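Local coordinates for protein pyruvate kinase 1 (Trypanosoma brucei brucei, PDB 4KCT) that catalyses the transfer of the phosphoryl group of phosphoenolpyruvate to ADP, giving pyruvate and ATP, and also has an intrinsic oxaloacetate decarboxylase activity, at residues H58-H61 with Q62-N66; V190-K193 with D194-L198; M280-I283 with S284-V288. All coordinates share one frame; numbering follows the deposited sequence.

All three contacts lie on helices that surround the eight-stranded barrel of the catalytic domain. Contact 1 (first turns of helix 58-75) and contact 2 (start of helix 192-204) are neighbours, their centres about 17 Å apart, and they touch where His58 NE2 meets Asp197 OD2 at 2.8 Å, probably a hydrogen bond. Both stand close to the potassium site: the side chain of His61 is about 9 Å from the ion and that of Asp194 about 8 Å. Contact 3, on helix 275-289, is on the opposite side of the chain's centre from contact 1, about 34 Å between centres. Its Ile282 side chain is about 12 Å from the bound pyruvate.

Contact 1: residues H58-H61 with Q62-N66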
ATOM      1  N   HIS A  58     -22.577 -27.259 -42.804  1.00 26.71           N
ATOM      2  CA  HIS A  58     -21.406 -28.064 -42.432  1.00 29.28           C
ATOM      3  C   HIS A  58     -20.388 -28.139 -43.530  1.00 31.39           C
ATOM      4  O   HIS A  58     -19.199 -28.102 -43.273  1.00 29.76           O
ATOM      5  CB  HIS A  58     -21.811 -29.469 -42.001  1.00 29.75           C
ATOM      6  CG  HIS A  58     -22.460 -29.521 -40.650  1.00 29.74           C
ATOM      7  ND1 HIS A  58     -22.764 -30.679 -40.034  1.00 30.52           N
ATOM      8  CD2 HIS A  58     -22.896 -28.500 -39.801  1.00 29.29           C
ATOM      9  CE1 HIS A  58     -23.353 -30.419 -38.854  1.00 28.02           C
ATOM     10  NE2 HIS A  58     -23.443 -29.088 -38.718  1.00 28.31           N
ATOM     11  N   GLU A  59     -20.847 -28.229 -44.771  1.00 26.11           N
ATOM     12  CA  GLU A  59     -19.938 -28.243 -45.909  1.00 30.86           C
ATOM     13  C   GLU A  59     -19.089 -26.961 -45.983  1.00 27.84           C
ATOM     14  O   GLU A  59     -17.874 -27.013 -46.242  1.00 26.67           O
ATOM     15  CB  GLU A  59     -20.726 -28.440 -47.209  1.00 34.89           C
ATOM     16  CG  GLU A  59     -19.954 -28.091 -48.466  1.00 47.05           C
ATOM     17  CD  GLU A  59     -20.790 -28.272 -49.734  1.00 64.64           C
ATOM     18  OE1 GLU A  59     -20.356 -29.035 -50.619  1.00 63.84           O
ATOM     19  OE2 GLU A  59     -21.884 -27.656 -49.841  1.00 63.91           O
ATOM     20  N   TYR A  60     -19.723 -25.815 -45.767  1.00 25.33           N
ATOM     21  CA  TYR A  60     -18.996 -24.546 -45.743  1.00 24.37           C
ATOM     22  C   TYR A  60     -17.890 -24.558 -44.658  1.00 23.03           C
ATOM     23  O   TYR A  60     -16.719 -24.222 -44.920  1.00 23.24           O
ATOM     24  CB  TYR A  60     -19.973 -23.379 -45.515  1.00 24.33           C
ATOM     25  CG  TYR A  60     -19.307 -22.007 -45.568  1.00 27.73           C
ATOM     26  CD1 TYR A  60     -19.021 -21.401 -46.794  1.00 26.23           C
ATOM     27  CD2 TYR A  60     -18.858 -21.374 -44.393  1.00 26.66           C
ATOM     28  CE1 TYR A  60     -18.399 -20.167 -46.856  1.00 25.00           C
ATOM     29  CE2 TYR A  60     -18.184 -20.156 -44.449  1.00 28.29           C
ATOM     30  CZ  TYR A  60     -17.954 -19.559 -45.682  1.00 27.57           C
ATOM     31  OH  TYR A  60     -17.244 -18.387 -45.756  1.00 27.03           O
ATOM     32  N   HIS A  61     -18.253 -24.983 -43.457  1.00 21.93           N
ATOM     33  CA  HIS A  61     -17.315 -24.962 -42.350  1.00 22.22           C
ATOM     34  C   HIS A  61     -16.277 -26.019 -42.469  1.00 22.47           C
ATOM     35  O   HIS A  61     -15.156 -25.837 -42.024  1.00 18.84           O
ATOM     36  CB  HIS A  61     -18.046 -25.070 -41.023  1.00 23.00           C
ATOM     37  CG  HIS A  61     -18.928 -23.895 -40.737  1.00 25.76           C
ATOM     38  ND1 HIS A  61     -18.450 -22.627 -40.691  1.00 23.77           N
ATOM     39  CD2 HIS A  61     -20.310 -23.793 -40.651  1.00 24.07           C
ATOM     40  CE1 HIS A  61     -19.473 -21.777 -40.501  1.00 24.55           C
ATOM     41  NE2 HIS A  61     -20.603 -22.487 -40.443  1.00 23.47           N
ATOM     42  N   GLN A  62     -16.599 -27.122 -43.151  1.00 22.99           N
ATOM     43  CA  GLN A  62     -15.580 -28.122 -43.440  1.00 22.09           C
ATOM     44  C   GLN A  62     -14.459 -27.524 -44.295  1.00 23.03           C
ATOM     45  O   GLN A  62     -13.280 -27.832 -44.094  1.00 24.70           O
ATOM     46  CB  GLN A  62     -16.177 -29.348 -44.162  1.00 24.32           C
ATOM     47  CG  GLN A  62     -15.136 -30.449 -44.408  1.00 26.18           C
ATOM     48  CD  GLN A  62     -14.735 -31.161 -43.132  1.00 28.42           C
ATOM     49  OE1 GLN A  62     -15.575 -31.749 -42.460  1.00 33.12           O
ATOM     50  NE2 GLN A  62     -13.460 -31.028 -42.737  1.00 25.49           N
ATOM     51  N   THR A  63     -14.836 -26.735 -45.295  1.00 22.04           N
ATOM     52  CA  THR A  63     -13.855 -26.022 -46.127  1.00 23.97           C
ATOM     53  C   THR A  63     -12.927 -25.142 -45.264  1.00 22.55           C
ATOM     54  O   THR A  63     -11.704 -25.122 -45.462  1.00 22.47           O
ATOM     55  CB  THR A  63     -14.561 -25.189 -47.225  1.00 26.17           C
ATOM     56  OG1 THR A  63     -15.313 -26.072 -48.067  1.00 26.95           O
ATOM     57  CG2 THR A  63     -13.559 -24.429 -48.090  1.00 26.17           C
ATOM     58  N   THR A  64     -13.513 -24.411 -44.318  1.00 22.86           N
ATOM     59  CA  THR A  64     -12.724 -23.586 -43.402  1.00 22.20           C
ATOM     60  C   THR A  64     -11.737 -24.439 -42.617  1.00 19.88           C
ATOM     61  O   THR A  64     -10.551 -24.166 -42.597  1.00 23.33           O
ATOM     62  CB  THR A  64     -13.626 -22.800 -42.420  1.00 20.56           C
ATOM     63  OG1 THR A  64     -14.522 -21.956 -43.167  1.00 23.22           O
ATOM     64  CG2 THR A  64     -12.738 -21.903 -41.437  1.00 17.74           C
ATOM     65  N   ILE A  65     -12.230 -25.516 -42.024  1.00 21.30           N
ATOM     66  CA  ILE A  65     -11.380 -26.424 -41.292  1.00 20.86           C
ATOM     67  C   ILE A  65     -10.224 -26.931 -42.157  1.00 23.51           C
ATOM     68  O   ILE A  65      -9.029 -26.817 -41.767  1.00 22.06           O
ATOM     69  CB  ILE A  65     -12.184 -27.607 -40.717  1.00 22.91           C
ATOM     70  CG1 ILE A  65     -13.046 -27.117 -39.550  1.00 21.12           C
ATOM     71  CG2 ILE A  65     -11.234 -28.733 -40.248  1.00 22.00           C
ATOM     72  CD1 ILE A  65     -14.052 -28.140 -39.071  1.00 24.37           C
ATOM     73  N   ASN A  66     -10.546 -27.428 -43.353  1.00 21.18           N
ATOM     74  CA  ASN A  66      -9.507 -27.972 -44.224  1.00 22.12           C
ATOM     75  C   ASN A  66      -8.509 -26.909 -44.638  1.00 23.83           C
ATOM     76  O   ASN A  66      -7.288 -27.167 -44.706  1.00 23.02           O
ATOM     77  CB  ASN A  66     -10.119 -28.632 -45.472  1.00 24.54           C
ATOM     78  CG  ASN A  66     -10.938 -29.864 -45.133  1.00 26.99           C
ATOM     79  OD1 ASN A  66     -10.873 -30.380 -44.017  1.00 28.02           O
ATOM     80  ND2 ASN A  66     -11.770 -30.290 -46.065  1.00 28.12           N
TER
HETATM   81  O   HOH W   1     -16.098 -21.067 -41.212  1.00 21.14           O
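His58, Glu59, Tyr60 and His61 each offer their carbonyl oxygen to the NH four residues on, so the opening turns of helix 58-75 are regular; the bond from Ile65 N to His61 O is 2.9 Å long and nearly straight at the hydrogen (171°). Among the side chains, a water spans one turn: it lies 2.9 Å from His61 ND1, at the edge of the imidazole and in its plane, and 2.7 Å from Thr64 OG1. The threonine hydroxyl comes to the water because it stands beside the backbone N (chi1 -59°), and it also bonds Gln33 NE2. One face of the His61 ring is met by Tyr60 CD2, near the edge of that face rather than over its middle, and Phe53 stacks on the imidazole. On another flank Gln62, bent at chi2, donates NE2 to Asn66 OD1, one turn further on, at 3.0 Å; the donor sits above the Asn66 carbonyl plane. Phe200 of helix 192-204 packs on Gln62 and Ile65. With His55 O bonded to NE2 and the water on ND1, the buried His61 ring is gripped at both nitrogens, which should fix its rotation beside Phe53, the neighbour of the potassium ligands Asn52 and Ser54.

Contact 2: residues V190-K193 with D194-L198; sequences VSEK and DRKDL
Ser191 and Asp194 hold each other by two reciprocal bonds where the chain enters helix 192-204. Asp194 N donates to Ser191 OG at 2.9 Å, and Ser191 N donates to Asp194 OD2 at 3.2 Å, reaching that oxygen from above the carboxylate plane. The serine hydroxyl sits between its own backbone N and carbonyl carbon (chi1 73°), which turns it toward the NH it caps. A water closes the pair further, accepting a hydrogen bond from Ser191 OG at 2.6 Å and donating one to Asp194 OD1. That oxygen also accepts from Gly87 N, so the buried carboxylate is held from several directions. Lys193, bent at chi2 and chi4, curls toward Asp197 and forms a salt bridge, Lys193 NZ to Asp197 OD1 at 2.7 Å, on the syn lone pair of that oxygen; NZ has a second partner in Phe53 O. The reciprocal Ser191-Asp194 pair is a capping box, with Ser191 as the N-cap of a barrel helix, and it ties the helix start to the 85-87 loop, where Thr85 is a potassium ligand. Packing is also tight where Val190 crosses Arg195 at about a right angle: Val190 CG2 presses on Arg195 CG at 3.3 Å, while CG1 lies over one face of the guanidinium, 3.6 Å from NH2. At the edge of that group, a water accepts from Arg195 NE and donates to Val190 O. Beyond Arg195 the packing thins. On the exposed flank Glu192 and Lys196 meet only slackly, Glu192 CG to Lys196 NZ at 4.2 Å, and their charged ends, OE1 and NZ, stay 4.8 Å apart. Any attraction there is probably screened by solvent, and Glu192 and Arg195 also touch a neighbouring molecule in the crystal.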
ATOM      1  N   VAL A 190     -28.387 -26.505 -25.252  1.00 27.95           N
ATOM      2  CA  VAL A 190     -28.043 -27.068 -26.549  1.00 32.06           C
ATOM      3  C   VAL A 190     -29.331 -27.358 -27.348  1.00 31.57           C
ATOM      4  O   VAL A 190     -30.113 -28.219 -26.979  1.00 30.36           O
ATOM      5  CB  VAL A 190     -27.159 -28.349 -26.381  1.00 37.65           C
ATOM      6  CG1 VAL A 190     -27.824 -29.336 -25.452  1.00 39.67           C
ATOM      7  CG2 VAL A 190     -26.856 -29.003 -27.715  1.00 35.02           C
ATOM      8  N   SER A 191     -29.528 -26.633 -28.445  1.00 29.10           N
ATOM      9  CA  SER A 191     -30.624 -26.942 -29.356  1.00 31.44           C
ATOM     10  C   SER A 191     -30.333 -28.226 -30.148  1.00 31.23           C
ATOM     11  O   SER A 191     -29.190 -28.720 -30.160  1.00 26.98           O
ATOM     12  CB  SER A 191     -30.878 -25.770 -30.296  1.00 27.87           C
ATOM     13  OG  SER A 191     -29.845 -25.670 -31.270  1.00 29.91           O
ATOM     14  N   GLU A 192     -31.337 -28.738 -30.866  1.00 30.16           N
ATOM     15  CA  GLU A 192     -31.095 -29.886 -31.759  1.00 30.25           C
ATOM     16  C   GLU A 192     -30.126 -29.521 -32.875  1.00 27.59           C
ATOM     17  O   GLU A 192     -29.208 -30.278 -33.173  1.00 24.26           O
ATOM     18  CB  GLU A 192     -32.402 -30.454 -32.346  1.00 33.32           C
ATOM     19  CG  GLU A 192     -32.236 -31.872 -32.890  1.00 44.35           C
ATOM     20  CD  GLU A 192     -32.062 -32.909 -31.778  1.00 47.49           C
ATOM     21  OE1 GLU A 192     -31.242 -33.849 -31.934  1.00 45.27           O
ATOM     22  OE2 GLU A 192     -32.723 -32.761 -30.734  1.00 47.75           O
ATOM     23  N   LYS A 193     -30.206 -28.287 -33.356  1.00 25.71           N
ATOM     24  CA  LYS A 193     -29.193 -27.812 -34.276  1.00 27.13           C
ATOM     25  C   LYS A 193     -27.807 -27.827 -33.637  1.00 23.73           C
ATOM     26  O   LYS A 193     -26.843 -28.263 -34.257  1.00 23.60           O
ATOM     27  CB  LYS A 193     -29.507 -26.407 -34.794  1.00 31.53           C
ATOM     28  CG  LYS A 193     -28.643 -26.030 -35.998  1.00 39.34           C
ATOM     29  CD  LYS A 193     -28.050 -24.629 -35.894  1.00 43.49           C
ATOM     30  CE  LYS A 193     -27.577 -24.134 -37.257  1.00 46.78           C
ATOM     31  NZ  LYS A 193     -26.132 -24.417 -37.521  1.00 40.02           N
ATOM     32  N   ASP A 194     -27.700 -27.273 -32.433  1.00 23.00           N
ATOM     33  CA  ASP A 194     -26.408 -27.192 -31.729  1.00 26.12           C
ATOM     34  C   ASP A 194     -25.782 -28.584 -31.532  1.00 24.53           C
ATOM     35  O   ASP A 194     -24.580 -28.767 -31.710  1.00 22.97           O
ATOM     36  CB  ASP A 194     -26.575 -26.518 -30.359  1.00 27.75           C
ATOM     37  CG  ASP A 194     -26.877 -25.001 -30.456  1.00 33.62           C
ATOM     38  OD1 ASP A 194     -26.559 -24.353 -31.500  1.00 28.58           O
ATOM     39  OD2 ASP A 194     -27.406 -24.456 -29.449  1.00 33.64           O
ATOM     40  N   ARG A 195     -26.621 -29.578 -31.256  1.00 23.40           N
ATOM     41  CA  ARG A 195     -26.142 -30.960 -31.124  1.00 24.80           C
ATOM     42  C   ARG A 195     -25.467 -31.481 -32.354  1.00 23.77           C
ATOM     43  O   ARG A 195     -24.444 -32.136 -32.267  1.00 24.13           O
ATOM     44  CB  ARG A 195     -27.288 -31.882 -30.778  1.00 28.84           C
ATOM     45  CG  ARG A 195     -27.667 -31.784 -29.343  1.00 32.23           C
ATOM     46  CD  ARG A 195     -28.262 -33.078 -28.842  1.00 35.61           C
ATOM     47  NE  ARG A 195     -28.762 -32.852 -27.509  1.00 38.59           N
ATOM     48  CZ  ARG A 195     -28.113 -33.200 -26.414  1.00 34.95           C
ATOM     49  NH1 ARG A 195     -27.039 -33.970 -26.497  1.00 34.70           N
ATOM     50  NH2 ARG A 195     -28.584 -32.840 -25.237  1.00 32.96           N
ATOM     51  N   LYS A 196     -26.130 -31.357 -33.491  1.00 24.24           N
ATOM     52  CA  LYS A 196     -25.510 -31.782 -34.735  1.00 27.12           C
ATOM     53  C   LYS A 196     -24.217 -31.002 -34.983  1.00 24.01           C
ATOM     54  O   LYS A 196     -23.256 -31.542 -35.522  1.00 21.77           O
ATOM     55  CB  LYS A 196     -26.475 -31.604 -35.906  1.00 30.44           C
ATOM     56  CG  LYS A 196     -27.810 -32.305 -35.688  1.00 36.61           C
ATOM     57  CD  LYS A 196     -28.133 -33.280 -36.807  1.00 52.54           C
ATOM     58  CE  LYS A 196     -29.497 -33.947 -36.589  1.00 51.69           C
ATOM     59  NZ  LYS A 196     -30.626 -32.965 -36.593  1.00 56.25           N
ATOM     60  N   ASP A 197     -24.235 -29.704 -34.683  1.00 22.79           N
ATOM     61  CA  ASP A 197     -23.030 -28.884 -34.875  1.00 23.84           C
ATOM     62  C   ASP A 197     -21.866 -29.324 -33.966  1.00 22.45           C
ATOM     63  O   ASP A 197     -20.725 -29.387 -34.415  1.00 25.44           O
ATOM     64  CB  ASP A 197     -23.335 -27.383 -34.687  1.00 22.36           C
ATOM     65  CG  ASP A 197     -24.321 -26.831 -35.744  1.00 28.08           C
ATOM     66  OD1 ASP A 197     -24.843 -25.694 -35.551  1.00 28.55           O
ATOM     67  OD2 ASP A 197     -24.588 -27.536 -36.754  1.00 25.07           O
ATOM     68  N   LEU A 198     -22.167 -29.663 -32.712  1.00 20.74           N
ATOM     69  CA  LEU A 198     -21.136 -30.144 -31.779  1.00 21.87           C
ATOM     70  C   LEU A 198     -20.621 -31.529 -32.159  1.00 26.94           C
ATOM     71  O   LEU A 198     -19.411 -31.784 -32.148  1.00 24.28           O
ATOM     72  CB  LEU A 198     -21.665 -30.154 -30.357  1.00 23.90           C
ATOM     73  CG  LEU A 198     -22.008 -28.760 -29.785  1.00 26.71           C
ATOM     74  CD1 LEU A 198     -22.704 -28.895 -28.441  1.00 27.96           C
ATOM     75  CD2 LEU A 198     -20.753 -27.887 -29.646  1.00 27.28           C
TER
HETATM   76  O   HOH W   2     -31.150 -30.708 -27.804  1.00 45.34           O
HETATM   77  O   HOH W   3     -29.469 -23.307 -32.344  1.00 33.38           O

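Contact 3: residues M280-I283 with S284-V288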
ATOM      1  N   MET A 280     -15.242  -5.136 -17.416  1.00 14.11           N
ATOM      2  CA  MET A 280     -14.166  -5.009 -16.448  1.00 16.70           C
ATOM      3  C   MET A 280     -14.265  -6.080 -15.376  1.00 15.99           C
ATOM      4  O   MET A 280     -13.265  -6.624 -14.934  1.00 15.10           O
ATOM      5  CB  MET A 280     -14.214  -3.634 -15.784  1.00 17.83           C
ATOM      6  CG  MET A 280     -13.796  -2.499 -16.704  1.00 24.62           C
ATOM      7  SD  MET A 280     -14.238  -0.912 -15.940  1.00 33.57           S
ATOM      8  CE  MET A 280     -12.905  -0.748 -14.783  1.00 26.40           C
ATOM      9  N   CYS A 281     -15.469  -6.266 -14.862  1.00 15.57           N
ATOM     10  CA  CYS A 281     -15.713  -7.246 -13.807  1.00 16.34           C
ATOM     11  C   CYS A 281     -15.396  -8.693 -14.251  1.00 16.97           C
ATOM     12  O   CYS A 281     -14.624  -9.381 -13.610  1.00 16.00           O
ATOM     13  CB  CYS A 281     -17.160  -7.152 -13.347  1.00 18.07           C
ATOM     14  SG  CYS A 281     -17.581  -8.421 -12.137  1.00 21.92           S
ATOM     15  N   ILE A 282     -15.879  -9.072 -15.437  1.00 14.98           N
ATOM     16  CA  ILE A 282     -15.686 -10.418 -15.950  1.00 14.52           C
ATOM     17  C   ILE A 282     -14.208 -10.684 -16.284  1.00 14.51           C
ATOM     18  O   ILE A 282     -13.651 -11.729 -15.913  1.00 13.49           O
ATOM     19  CB  ILE A 282     -16.559 -10.659 -17.183  1.00 14.29           C
ATOM     20  CG1 ILE A 282     -18.045 -10.714 -16.785  1.00 15.06           C
ATOM     21  CG2 ILE A 282     -16.145 -11.926 -17.905  1.00 13.96           C
ATOM     22  CD1 ILE A 282     -18.971 -10.577 -17.992  1.00 15.65           C
ATOM     23  N   ILE A 283     -13.551  -9.731 -16.926  1.00 12.84           N
ATOM     24  CA  ILE A 283     -12.149  -9.934 -17.235  1.00 13.07           C
ATOM     25  C   ILE A 283     -11.322 -10.124 -15.963  1.00 13.34           C
ATOM     26  O   ILE A 283     -10.509 -11.082 -15.851  1.00 13.14           O
ATOM     27  CB  ILE A 283     -11.568  -8.802 -18.101  1.00 12.93           C
ATOM     28  CG1 ILE A 283     -12.180  -8.874 -19.522  1.00 12.91           C
ATOM     29  CG2 ILE A 283     -10.041  -8.932 -18.145  1.00 13.05           C
ATOM     30  CD1 ILE A 283     -11.866  -7.633 -20.406  1.00 12.68           C
ATOM     31  N   SER A 284     -11.542  -9.251 -14.984  1.00 12.23           N
ATOM     32  CA  SER A 284     -10.791  -9.342 -13.722  1.00 14.05           C
ATOM     33  C   SER A 284     -11.081 -10.642 -12.981  1.00 13.22           C
ATOM     34  O   SER A 284     -10.170 -11.269 -12.459  1.00 13.56           O
ATOM     35  CB  SER A 284     -11.069  -8.132 -12.835  1.00 13.55           C
ATOM     36  OG  SER A 284     -10.487  -6.964 -13.461  1.00 16.00           O
ATOM     37  N   LYS A 285     -12.333 -11.075 -12.984  1.00 14.04           N
ATOM     38  CA  LYS A 285     -12.663 -12.346 -12.355  1.00 15.03           C
ATOM     39  C   LYS A 285     -11.946 -13.510 -13.040  1.00 16.03           C
ATOM     40  O   LYS A 285     -11.485 -14.433 -12.368  1.00 16.53           O
ATOM     41  CB  LYS A 285     -14.192 -12.587 -12.345  1.00 15.45           C
ATOM     42  CG  LYS A 285     -14.933 -11.791 -11.250  1.00 17.61           C
ATOM     43  CD  LYS A 285     -16.436 -12.042 -11.339  1.00 20.48           C
ATOM     44  CE  LYS A 285     -17.204 -11.361 -10.205  1.00 20.42           C
ATOM     45  NZ  LYS A 285     -17.006 -12.064  -8.918  1.00 19.83           N
ATOM     46  N   CYS A 286     -11.893 -13.498 -14.372  1.00 14.01           N
ATOM     47  CA  CYS A 286     -11.131 -14.529 -15.098  1.00 15.02           C
ATOM     48  C   CYS A 286      -9.633 -14.491 -14.793  1.00 15.14           C
ATOM     49  O   CYS A 286      -8.996 -15.542 -14.698  1.00 16.25           O
ATOM     50  CB  CYS A 286     -11.360 -14.418 -16.616  1.00 14.63           C
ATOM     51  SG  CYS A 286     -13.033 -14.928 -17.101  1.00 16.61           S
ATOM     52  N   ASN A 287      -9.057 -13.290 -14.741  1.00 14.17           N
ATOM     53  CA  ASN A 287      -7.662 -13.126 -14.345  1.00 15.17           C
ATOM     54  C   ASN A 287      -7.402 -13.746 -12.962  1.00 16.20           C
ATOM     55  O   ASN A 287      -6.355 -14.378 -12.735  1.00 16.03           O
ATOM     56  CB  ASN A 287      -7.257 -11.647 -14.300  1.00 14.87           C
ATOM     57  CG  ASN A 287      -7.247 -10.967 -15.680  1.00 17.67           C
ATOM     58  OD1 ASN A 287      -7.166  -9.745 -15.746  1.00 20.36           O
ATOM     59  ND2 ASN A 287      -7.365 -11.739 -16.763  1.00 16.09           N
ATOM     60  N   VAL A 288      -8.283 -13.458 -12.003  1.00 15.57           N
ATOM     61  CA  VAL A 288      -8.051 -13.898 -10.628  1.00 16.77           C
ATOM     62  C   VAL A 288      -8.020 -15.437 -10.503  1.00 17.12           C
ATOM     63  O   VAL A 288      -7.242 -15.983  -9.705  1.00 18.34           O
ATOM     64  CB  VAL A 288      -9.086 -13.276  -9.621  1.00 19.48           C
ATOM     65  CG1 VAL A 288      -9.098 -14.066  -8.312  1.00 23.42           C
ATOM     66  CG2 VAL A 288      -8.728 -11.814  -9.337  1.00 21.99           C
TER
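The carbonyl oxygens of Met280, Cys281, Ile282 and Ile283 accept from the NH groups of Ser284, Lys285, Cys286 and Asn287 in turn, an unbroken alpha-helical run whose bonds are 2.9 to 3.1 Å long, that from Lys285 N to Cys281 O lying nearly along the C=O axis. The closest approach between side chains is that of Cys281 to Lys285. The thiol swings opposite its backbone N (chi1 175°) and lies along the lysine's aliphatic chain, SG 3.5 Å from CE and 3.9 Å from CD. A bend at chi4 (-74°) then turns NZ aside to a salt bridge with Asp250 of helix 249-255, so the sulfur touches methylenes while the charge is met by another helix. One residue along, Ile282 CG2 and Cys286 SG make a looser apolar contact at 4.4 Å. Ile283 and Asn287 run side by side and point the same way; the isoleucine CG2 lies 3.8 Å from Asn287 OD1, and Asn287 CG sits 3.3 Å from Ile283 O. The amide's ND2 donates to Gly324 O, which satisfies this buried donor. Ser284, on another flank, bonds through OG to Asn7 ND2 of the second subunit, whose Leu4 and Ile8 pack on Ser284 and Lys285. The helix packs in several directions: Ile282, Ile283 and Cys286 press on strands 258-262 and 293-296, the pair it connects, Ile282, Lys285 and Cys286 on helix 249-255, and Met280, Ser284 and Val288 meet the N-terminal helix of the second subunit. An apolar inner face of this kind is the usual form of a beta-alpha-beta crossover in a TIM barrel, here with a second subunit packed against its outer side.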